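PDB 2ZQ5: sulfotransferase from Mycobacterium tuberculosis, which probably transfers a sulfuryl group from the donor PAPS to an acceptor molecule, as sulfotransferases of this family do. Local coordinates for residues E173-Q176 and L177-S181; H212-N215 and L216-I219; L297-F300 and N301-R304; G326-A329 and D330-H334. All blocks are in the same frame, centred on the assembly; numbering follows the deposited sequence.

Contact 1: E173-Q176 and L177-S181; sequences ECWQ and LLRQS
C174 O receives two backbone donors, L177 N at 2.8 Å and L178 N at 2.9 Å, while R179 N reaches W175 O, so the chain winds through one short turn of helix. The two donors on C174 O use different approaches: L178 N lies in the carbonyl plane on a nearly straight bond, and L177 N comes from above it. Beyond this turn the coil tightens to 3-10, with Q180 N and S181 N bonding three residues back, and Q176 O is taken by a side chain: R179 NE donates to it over 2.8 Å, with the oxygen close to the guanidinium plane. A water also donates to Q176 O and accepts from Q180 NE2.

R179 can fold back because its CG sits between the backbone N and the carbonyl carbon (chi1 63°), after which the chain runs extended beside Q176. This short helix belongs to the sulfotransferase fold, which is akin to that of the P-loop NTPases; the residue leading into it, C174, forms backbone bonds with K231 of strand 227-231.

Q176 bends at chi2 (-87°) and places OE1 3.1 Å above the guanidinium plane of R179, over its centre, with amide and guanidinium planes 66° apart. This is a polar contact over a face, without a hydrogen bond. The amide's NE2 is held by E172 and E126, which fixes its oxygen toward the arginine. Q176 CG in turn lies 3.7 Å above the W175 ring plane, near its rim, and C174 CB meets L178 CD1 at 4.3 Å.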
loop_
_atom_site.group_PDB
_atom_site.type_symbol
_atom_site.label_atom_id
_atom_site.label_comp_id
_atom_site.label_asym_id
_atom_site.label_seq_id
_atom_site.Cartn_x
_atom_site.Cartn_y
_atom_site.Cartn_z
ATOM N N GLU A 173 2.488 -1.833 3.669
ATOM C CA GLU A 173 1.617 -2.121 2.539
ATOM C C GLU A 173 2.381 -2.005 1.224
ATOM O O GLU A 173 3.394 -1.305 1.134
ATOM C CB GLU A 173 0.436 -1.157 2.525
ATOM C CG GLU A 173 -0.478 -1.273 3.725
ATOM C CD GLU A 173 -1.660 -0.343 3.611
ATOM O OE1 GLU A 173 -1.438 0.845 3.305
ATOM O OE2 GLU A 173 -2.804 -0.794 3.830
ATOM N N CYS A 174 1.860 -2.665 0.196
ATOM C CA CYS A 174 2.503 -2.681 -1.114
ATOM C C CYS A 174 2.657 -1.338 -1.815
ATOM O O CYS A 174 3.488 -1.220 -2.715
ATOM C CB CYS A 174 1.768 -3.655 -2.037
ATOM S SG CYS A 174 1.678 -5.355 -1.404
ATOM N N TRP A 175 1.880 -0.328 -1.426
ATOM C CA TRP A 175 2.027 0.966 -2.088
ATOM C C TRP A 175 3.445 1.490 -1.901
ATOM O O TRP A 175 3.925 2.281 -2.710
ATOM C CB TRP A 175 1.007 2.001 -1.577
ATOM C CG TRP A 175 1.163 2.395 -0.144
ATOM C CD1 TRP A 175 0.506 1.864 0.929
ATOM C CD2 TRP A 175 2.043 3.398 0.378
ATOM N NE1 TRP A 175 0.923 2.473 2.089
ATOM C CE2 TRP A 175 1.865 3.416 1.781
ATOM C CE3 TRP A 175 2.965 4.279 -0.201
ATOM C CZ2 TRP A 175 2.578 4.287 2.613
ATOM C CZ3 TRP A 175 3.675 5.145 0.630
ATOM C CH2 TRP A 175 3.473 5.140 2.022
ATOM N N GLN A 176 4.122 1.038 -0.844
ATOM C CA GLN A 176 5.491 1.476 -0.597
ATOM C C GLN A 176 6.414 0.999 -1.714
ATOM O O GLN A 176 7.475 1.576 -1.937
ATOM C CB GLN A 176 5.981 0.968 0.759
ATOM C CG GLN A 176 5.450 1.782 1.927
ATOM C CD GLN A 176 6.319 2.987 2.250
ATOM O OE1 GLN A 176 6.801 3.686 1.357
ATOM N NE2 GLN A 176 6.516 3.238 3.538
ATOM N N LEU A 177 6.005 -0.061 -2.405
ATOM C CA LEU A 177 6.782 -0.573 -3.528
ATOM C C LEU A 177 6.223 -0.031 -4.839
ATOM O O LEU A 177 6.979 0.423 -5.693
ATOM C CB LEU A 177 6.760 -2.105 -3.571
ATOM C CG LEU A 177 7.458 -2.856 -2.438
ATOM C CD1 LEU A 177 7.252 -4.343 -2.631
ATOM C CD2 LEU A 177 8.951 -2.522 -2.420
ATOM N N LEU A 178 4.900 -0.068 -4.985
ATOM C CA LEU A 178 4.248 0.400 -6.206
ATOM C C LEU A 178 4.480 1.885 -6.491
ATOM O O LEU A 178 4.408 2.319 -7.645
ATOM C CB LEU A 178 2.747 0.094 -6.143
ATOM C CG LEU A 178 2.394 -1.397 -6.091
ATOM C CD1 LEU A 178 0.949 -1.564 -5.669
ATOM C CD2 LEU A 178 2.643 -2.049 -7.445
ATOM N N ARG A 179 4.762 2.663 -5.449
ATOM C CA ARG A 179 5.016 4.088 -5.637
ATOM C C ARG A 179 6.227 4.283 -6.548
ATOM O O ARG A 179 6.369 5.326 -7.179
ATOM C CB ARG A 179 5.266 4.783 -4.292
ATOM C CG ARG A 179 6.505 4.280 -3.570
ATOM C CD ARG A 179 6.804 5.026 -2.275
ATOM N NE ARG A 179 7.900 4.364 -1.573
ATOM C CZ ARG A 179 8.766 4.964 -0.762
ATOM N NH1 ARG A 179 8.687 6.269 -0.531
ATOM N NH2 ARG A 179 9.719 4.246 -0.181
ATOM N N GLN A 180 7.099 3.281 -6.615
ATOM C CA GLN A 180 8.284 3.378 -7.468
ATOM C C GLN A 180 7.882 3.571 -8.930
ATOM O O GLN A 180 8.624 4.175 -9.712
ATOM C CB GLN A 180 9.152 2.120 -7.336
ATOM C CG GLN A 180 9.857 1.980 -5.998
ATOM C CD GLN A 180 10.869 0.847 -5.988
ATOM O OE1 GLN A 180 11.279 0.355 -7.042
ATOM N NE2 GLN A 180 11.289 0.437 -4.797
ATOM N N SER A 181 6.702 3.059 -9.284
ATOM C CA SER A 181 6.157 3.154 -10.640
ATOM C C SER A 181 5.128 4.278 -10.747
ATOM O O SER A 181 4.543 4.496 -11.813
ATOM C CB SER A 181 5.464 1.844 -11.023
ATOM O OG SER A 181 6.329 0.732 -10.896
HETATM O O HOH W 1 10.137 1.166 -2.165
#

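Contact 2: H212-N215 and L216-I219; sequences HRRN and LQLI
H212 and L216 meet on the tightly packed side of this helical stretch, where L216 CD1 comes within 3.8 Å of H212 CE1 as the two side chains cross at a slant. The imidazole stands with its CG anti to the backbone N (chi1 175°), and its ND1 is engaged by the hydroxyl of Y246, which limits its rotation. L216 also packs on W228 and L230 of strand 227-231. One turn on, I219 folds CG1 against the backbone, 3.2 Å from N215 O, the carbonyl that also accepts I219 N at 2.9 Å. N215 and L218 lie side by side, pointing the same way, with N215 OD1 4.1 Å from L218 CD2; that oxygen is hydrogen-bonded to S75, on helix 55-81.

Helix 206-219 thus lies between the parallel sheet of the sulfotransferase fold and the long helix 55-81, with the N-H groups of L216 to I219 each bonded to the carbonyl four residues back.

The arginines are partly exposed and more loosely held, while Q217 beside them is buried. R213 reaches out on an extended chain, and Q217 CD lies over one face of its guanidinium, the amide plane inclined by 47°. NH1 of R213 and NE2 of Q217 are 3.6 Å apart, a contact between two donor groups; the amide nitrogen donates instead to the carbonyl of V88. Q217 OE1 rests 3.5 Å from R214 CA and 4.1 Å from R214 CG, while the charged end of R214 turns elsewhere, to a cation-pi contact with W79.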
loop_
_atom_site.group_PDB
_atom_site.type_symbol
_atom_site.label_atom_id
_atom_site.label_comp_id
_atom_site.label_asym_id
_atom_site.label_seq_id
_atom_site.Cartn_x
_atom_site.Cartn_y
_atom_site.Cartn_z
ATOM N N HIS A 212 6.942 -4.975 -8.771
ATOM C CA HIS A 212 6.628 -5.343 -7.393
ATOM C C HIS A 212 7.266 -6.711 -7.117
ATOM O O HIS A 212 7.932 -6.907 -6.100
ATOM C CB HIS A 212 5.096 -5.375 -7.249
ATOM C CG HIS A 212 4.591 -5.847 -5.919
ATOM N ND1 HIS A 212 4.415 -7.182 -5.620
ATOM C CD2 HIS A 212 4.128 -5.159 -4.848
ATOM C CE1 HIS A 212 3.861 -7.295 -4.426
ATOM N NE2 HIS A 212 3.675 -6.081 -3.937
ATOM N N ARG A 213 7.088 -7.643 -8.048
ATOM C CA ARG A 213 7.646 -8.986 -7.905
ATOM C C ARG A 213 9.177 -8.977 -7.871
ATOM O O ARG A 213 9.784 -9.701 -7.078
ATOM C CB ARG A 213 7.145 -9.883 -9.040
ATOM C CG ARG A 213 7.684 -11.297 -8.986
ATOM C CD ARG A 213 6.930 -12.210 -9.939
ATOM N NE ARG A 213 7.546 -13.533 -10.013
ATOM C CZ ARG A 213 8.689 -13.781 -10.646
ATOM N NH1 ARG A 213 9.334 -12.799 -11.262
ATOM N NH2 ARG A 213 9.190 -15.010 -10.663
ATOM N N ARG A 214 9.799 -8.168 -8.726
ATOM C CA ARG A 214 11.257 -8.073 -8.740
ATOM C C ARG A 214 11.737 -7.586 -7.376
ATOM O O ARG A 214 12.791 -8.001 -6.896
ATOM C CB ARG A 214 11.735 -7.109 -9.830
ATOM C CG ARG A 214 11.527 -7.599 -11.253
ATOM C CD ARG A 214 12.263 -6.696 -12.233
ATOM N NE ARG A 214 13.689 -6.629 -11.919
ATOM C CZ ARG A 214 14.564 -5.852 -12.551
ATOM N NH1 ARG A 214 14.166 -5.066 -13.542
ATOM N NH2 ARG A 214 15.840 -5.863 -12.192
ATOM N N ASN A 215 10.967 -6.700 -6.752
ATOM C CA ASN A 215 11.342 -6.209 -5.436
ATOM C C ASN A 215 11.156 -7.282 -4.363
ATOM O O ASN A 215 11.934 -7.342 -3.411
ATOM C CB ASN A 215 10.567 -4.935 -5.091
ATOM C CG ASN A 215 11.305 -3.684 -5.530
ATOM O OD1 ASN A 215 12.490 -3.521 -5.226
ATOM N ND2 ASN A 215 10.620 -2.797 -6.244
ATOM N N LEU A 216 10.141 -8.134 -4.505
ATOM C CA LEU A 216 9.953 -9.210 -3.534
ATOM C C LEU A 216 11.109 -10.203 -3.670
ATOM O O LEU A 216 11.599 -10.731 -2.673
ATOM C CB LEU A 216 8.621 -9.938 -3.753
ATOM C CG LEU A 216 7.332 -9.139 -3.538
ATOM C CD1 LEU A 216 6.163 -10.113 -3.436
ATOM C CD2 LEU A 216 7.418 -8.309 -2.264
ATOM N N GLN A 217 11.535 -10.460 -4.906
ATOM C CA GLN A 217 12.651 -11.373 -5.158
ATOM C C GLN A 217 13.917 -10.852 -4.484
ATOM O O GLN A 217 14.683 -11.619 -3.901
ATOM C CB GLN A 217 12.924 -11.500 -6.659
ATOM C CG GLN A 217 11.889 -12.274 -7.449
ATOM C CD GLN A 217 12.234 -12.319 -8.926
ATOM O OE1 GLN A 217 12.395 -11.281 -9.568
ATOM N NE2 GLN A 217 12.355 -13.524 -9.471
ATOM N N LEU A 218 14.137 -9.545 -4.588
ATOM C CA LEU A 218 15.304 -8.901 -3.999
ATOM C C LEU A 218 15.258 -8.916 -2.475
ATOM O O LEU A 218 16.184 -9.394 -1.818
ATOM C CB LEU A 218 15.391 -7.454 -4.486
ATOM C CG LEU A 218 16.374 -6.545 -3.743
ATOM C CD1 LEU A 218 17.808 -6.930 -4.099
ATOM C CD2 LEU A 218 16.087 -5.096 -4.110
ATOM N N ILE A 219 14.175 -8.391 -1.913
ATOM C CA ILE A 219 14.034 -8.333 -0.467
ATOM C C ILE A 219 13.995 -9.724 0.157
ATOM O O ILE A 219 14.505 -9.925 1.260
ATOM C CB ILE A 219 12.765 -7.529 -0.082
ATOM C CG1 ILE A 219 12.915 -6.089 -0.579
ATOM C CG2 ILE A 219 12.547 -7.570 1.434
ATOM C CD1 ILE A 219 11.648 -5.261 -0.473
#

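Contact 3: L297-F300 and N301-R304; sequences LERF and NAAR
F300 and R304 both leave the helix with CG anti to the backbone N (chi1 -170° and 176°), and being four residues apart they come together on the same side of it. R304 NH1 stands 4.0 Å from F300 CE2, at the ring's edge and near its plane, while R304 CD is equally close to the same carbon. NH1 lies at the rim rather than above the ring, and the two planes are 65° apart, so no cation-pi stack forms. The charge is directed instead to D314 of strand 312-316, with which R304 forms a salt bridge through NH2.

F300 is buried on the face of helix 282-304 that packs on the parallel sheet of the sulfotransferase fold, lying on V251 and Q253 of strand 250-255 and on F312 of strand 312-316; R304 touches Q253 and F312 too. A303, also buried, adds its methyl group to L239 on helix 239-245.

A more exposed, charged group is formed by E298, R299 and A302. R299 bends twice along its chain and grips the carboxylate of E298 side-on in a salt bridge, NE to OE1 at 2.7 Å and NH2 to OE2 at 3.0 Å. The second bond is nearly straight, uses the syn lone pair of OE2 and keeps to the guanidinium plane. A302 CB nestles against this ion pair, 3.3 Å from R299 NH2 and 3.6 Å from E298 OE2. E298 and R299 also touch a crystal neighbour. Toward the C-terminal end of the helix, N301 CG packs 3.4 Å from L297 O, which also accepts N301 N.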
loop_
_atom_site.group_PDB
_atom_site.type_symbol
_atom_site.label_atom_id
_atom_site.label_comp_id
_atom_site.label_asym_id
_atom_site.label_seq_id
_atom_site.Cartn_x
_atom_site.Cartn_y
_atom_site.Cartn_z
ATOM N N LEU A 297 -14.028 -1.900 -5.148
ATOM C CA LEU A 297 -14.790 -3.103 -4.852
ATOM C C LEU A 297 -15.461 -3.687 -6.097
ATOM O O LEU A 297 -15.500 -4.907 -6.269
ATOM C CB LEU A 297 -15.830 -2.810 -3.767
ATOM C CG LEU A 297 -15.228 -2.529 -2.384
ATOM C CD1 LEU A 297 -16.318 -2.074 -1.423
ATOM C CD2 LEU A 297 -14.537 -3.782 -1.863
ATOM N N GLU A 298 -15.976 -2.824 -6.969
ATOM C CA GLU A 298 -16.630 -3.289 -8.186
ATOM C C GLU A 298 -15.614 -3.934 -9.124
ATOM O O GLU A 298 -15.866 -5.004 -9.680
ATOM C CB GLU A 298 -17.339 -2.124 -8.883
ATOM C CG GLU A 298 -18.185 -2.518 -10.092
ATOM C CD GLU A 298 -17.354 -2.816 -11.324
ATOM O OE1 GLU A 298 -16.424 -2.034 -11.610
ATOM O OE2 GLU A 298 -17.639 -3.819 -12.013
ATOM N N ARG A 299 -14.459 -3.296 -9.291
ATOM C CA ARG A 299 -13.423 -3.839 -10.166
ATOM C C ARG A 299 -12.895 -5.180 -9.668
ATOM O O ARG A 299 -12.569 -6.058 -10.467
ATOM C CB ARG A 299 -12.266 -2.843 -10.303
ATOM C CG ARG A 299 -12.605 -1.578 -11.096
ATOM C CD ARG A 299 -12.801 -1.867 -12.580
ATOM N NE ARG A 299 -14.046 -2.582 -12.852
ATOM C CZ ARG A 299 -14.342 -3.167 -14.010
ATOM N NH1 ARG A 299 -13.482 -3.129 -15.021
ATOM N NH2 ARG A 299 -15.500 -3.793 -14.158
ATOM N N PHE A 300 -12.806 -5.341 -8.349
ATOM C CA PHE A 300 -12.327 -6.600 -7.786
ATOM C C PHE A 300 -13.344 -7.696 -8.090
ATOM O O PHE A 300 -12.973 -8.783 -8.517
ATOM C CB PHE A 300 -12.136 -6.484 -6.271
ATOM C CG PHE A 300 -11.433 -7.666 -5.656
ATOM C CD1 PHE A 300 -10.078 -7.884 -5.886
ATOM C CD2 PHE A 300 -12.129 -8.563 -4.846
ATOM C CE1 PHE A 300 -9.422 -8.975 -5.319
ATOM C CE2 PHE A 300 -11.481 -9.662 -4.270
ATOM C CZ PHE A 300 -10.122 -9.867 -4.508
ATOM N N ASN A 301 -14.625 -7.407 -7.875
ATOM C CA ASN A 301 -15.669 -8.392 -8.156
ATOM C C ASN A 301 -15.681 -8.790 -9.628
ATOM O O ASN A 301 -15.759 -9.971 -9.960
ATOM C CB ASN A 301 -17.057 -7.854 -7.798
ATOM C CG ASN A 301 -17.313 -7.829 -6.311
ATOM O OD1 ASN A 301 -16.654 -8.530 -5.544
ATOM N ND2 ASN A 301 -18.294 -7.037 -5.895
ATOM N N ALA A 302 -15.611 -7.800 -10.511
ATOM C CA ALA A 302 -15.644 -8.060 -11.944
ATOM C C ALA A 302 -14.487 -8.931 -12.414
ATOM O O ALA A 302 -14.680 -9.858 -13.200
ATOM C CB ALA A 302 -15.652 -6.738 -12.718
ATOM N N ALA A 303 -13.288 -8.639 -11.922
ATOM C CA ALA A 303 -12.100 -9.382 -12.315
ATOM C C ALA A 303 -11.981 -10.762 -11.681
ATOM O O ALA A 303 -11.509 -11.705 -12.310
ATOM C CB ALA A 303 -10.855 -8.562 -11.997
ATOM N N ARG A 304 -12.409 -10.876 -10.432
ATOM C CA ARG A 304 -12.329 -12.133 -9.699
ATOM C C ARG A 304 -13.090 -13.287 -10.355
ATOM O O ARG A 304 -12.680 -14.444 -10.258
ATOM C CB ARG A 304 -12.841 -11.896 -8.279
ATOM C CG ARG A 304 -12.934 -13.115 -7.387
ATOM C CD ARG A 304 -13.449 -12.686 -6.024
ATOM N NE ARG A 304 -13.678 -13.812 -5.129
ATOM C CZ ARG A 304 -14.021 -13.681 -3.854
ATOM N NH1 ARG A 304 -14.173 -12.471 -3.328
ATOM N NH2 ARG A 304 -14.207 -14.757 -3.104
HETATM O O HOH W 2 -15.332 -6.672 -4.081
#

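Contact 4: G326-A329 and D330-H334; sequences GTVA and DIYRH
V328, D330 and A329 bury the most surface in this stretch of helix 324-334. V328 meets Y332 one turn on: CG1 of V328, anti to the backbone N (chi1 173°), lies 3.5 Å from Y332 CE1, the two side chains pointing the same way. The tyrosine also brings an edge to the backbone, with its CD1 3.2 Å from V328 O, which accepts Y332 N as well. Leucines of helix 104-111 and M347 pack on this pair, and the Y332 hydroxyl is bonded to D114.

D330 rests CB 3.5 Å from T327 O and forms a salt bridge with R333. NE and NH2 of that arginine both donate to OD1, at 2.8 Å and 3.1 Å, from one face of the carboxylate and about 45° above its plane, while OD1 itself stays in the guanidinium plane. OD2 is hydrogen-bonded to the hydroxyl of Y313. Between these two sides A329 contributes a small methyl group, and its carbonyl accepts R333 N over 3.0 Å.

The helix is thus two-sided, largely apolar toward helix 104-111 apart from the Y332 hydroxyl, and charged around D330, whose carboxylate, with R333 and the Y313 hydroxyl beside it, is probably ionised.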
loop_
_atom_site.group_PDB
_atom_site.type_symbol
_atom_site.label_atom_id
_atom_site.label_comp_id
_atom_site.label_asym_id
_atom_site.label_seq_id
_atom_site.Cartn_x
_atom_site.Cartn_y
_atom_site.Cartn_z
ATOM N N GLY A 326 -9.192 -18.527 14.884
ATOM C CA GLY A 326 -10.114 -19.427 14.215
ATOM C C GLY A 326 -10.274 -19.046 12.755
ATOM O O GLY A 326 -10.365 -19.909 11.878
ATOM N N THR A 327 -10.314 -17.743 12.497
ATOM C CA THR A 327 -10.453 -17.240 11.137
ATOM C C THR A 327 -9.213 -17.606 10.328
ATOM O O THR A 327 -9.317 -18.092 9.204
ATOM C CB THR A 327 -10.623 -15.712 11.129
ATOM O OG1 THR A 327 -11.804 -15.362 11.860
ATOM C CG2 THR A 327 -10.747 -15.195 9.702
ATOM N N VAL A 328 -8.042 -17.370 10.911
ATOM C CA VAL A 328 -6.782 -17.689 10.249
ATOM C C VAL A 328 -6.692 -19.188 9.988
ATOM O O VAL A 328 -6.223 -19.617 8.935
ATOM C CB VAL A 328 -5.575 -17.260 11.109
ATOM C CG1 VAL A 328 -4.278 -17.752 10.475
ATOM C CG2 VAL A 328 -5.552 -15.748 11.247
ATOM N N ALA A 329 -7.144 -19.983 10.952
ATOM C CA ALA A 329 -7.112 -21.431 10.806
ATOM C C ALA A 329 -7.961 -21.858 9.615
ATOM O O ALA A 329 -7.599 -22.783 8.891
ATOM C CB ALA A 329 -7.619 -22.103 12.078
ATOM N N ASP A 330 -9.085 -21.178 9.408
ATOM C CA ASP A 330 -9.964 -21.517 8.298
ATOM C C ASP A 330 -9.359 -21.071 6.968
ATOM O O ASP A 330 -9.581 -21.702 5.938
ATOM C CB ASP A 330 -11.345 -20.884 8.487
ATOM C CG ASP A 330 -12.414 -21.576 7.662
ATOM O OD1 ASP A 330 -12.612 -22.793 7.855
ATOM O OD2 ASP A 330 -13.054 -20.912 6.821
ATOM N N ILE A 331 -8.600 -19.981 6.994
ATOM C CA ILE A 331 -7.947 -19.489 5.786
ATOM C C ILE A 331 -6.908 -20.520 5.350
ATOM O O ILE A 331 -6.824 -20.873 4.173
ATOM C CB ILE A 331 -7.263 -18.127 6.037
ATOM C CG1 ILE A 331 -8.332 -17.045 6.213
ATOM C CG2 ILE A 331 -6.333 -17.777 4.877
ATOM C CD1 ILE A 331 -7.786 -15.699 6.632
ATOM N N TYR A 332 -6.121 -21.007 6.305
ATOM C CA TYR A 332 -5.112 -22.018 6.004
ATOM C C TYR A 332 -5.786 -23.281 5.473
ATOM O O TYR A 332 -5.330 -23.877 4.498
ATOM C CB TYR A 332 -4.300 -22.364 7.254
ATOM C CG TYR A 332 -3.115 -21.457 7.513
ATOM C CD1 TYR A 332 -3.289 -20.096 7.764
ATOM C CD2 TYR A 332 -1.817 -21.969 7.532
ATOM C CE1 TYR A 332 -2.198 -19.269 8.033
ATOM C CE2 TYR A 332 -0.723 -21.153 7.798
ATOM C CZ TYR A 332 -0.919 -19.804 8.050
ATOM O OH TYR A 332 0.158 -18.997 8.338
ATOM N N ARG A 333 -6.877 -23.682 6.120
ATOM C CA ARG A 333 -7.614 -24.871 5.707
ATOM C C ARG A 333 -8.092 -24.725 4.268
ATOM O O ARG A 333 -7.892 -25.614 3.442
ATOM C CB ARG A 333 -8.825 -25.089 6.619
ATOM C CG ARG A 333 -9.677 -26.294 6.234
ATOM C CD ARG A 333 -11.051 -26.239 6.892
ATOM N NE ARG A 333 -11.800 -25.054 6.475
ATOM C CZ ARG A 333 -12.187 -24.812 5.225
ATOM N NH1 ARG A 333 -11.902 -25.673 4.258
ATOM N NH2 ARG A 333 -12.852 -23.700 4.939
ATOM N N HIS A 334 -8.726 -23.592 3.979
ATOM C CA HIS A 334 -9.247 -23.317 2.646
ATOM C C HIS A 334 -8.174 -23.436 1.564
ATOM O O HIS A 334 -8.410 -24.028 0.510
ATOM C CB HIS A 334 -9.854 -21.914 2.603
ATOM C CG HIS A 334 -10.467 -21.560 1.284
ATOM N ND1 HIS A 334 -11.618 -22.158 0.814
ATOM C CD2 HIS A 334 -10.087 -20.677 0.332
ATOM C CE1 HIS A 334 -11.919 -21.656 -0.369
ATOM N NE2 HIS A 334 -11.006 -20.756 -0.686
#

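Contacts 1 and 2 touch directly: their centres are 11 Å apart, C174 SG comes within 3.3 Å of H212 NE2, and L177 CD2 packs on N215 CB at 3.9 Å. Contacts 3 and 4 stand apart from that pair, 21 Å and 28 Å from contact 1 between centres, and about 7 Å from each other at their nearest atoms; both pack against strand 312-316. In sulfotransferases the loop after the first strand typically binds the 5'-phosphosulfate end of PAPS. Here that loop would follow strand 94-97 and precede helix 104-111, touching contact 3 through L99, while contact 4 packs on the helix itself.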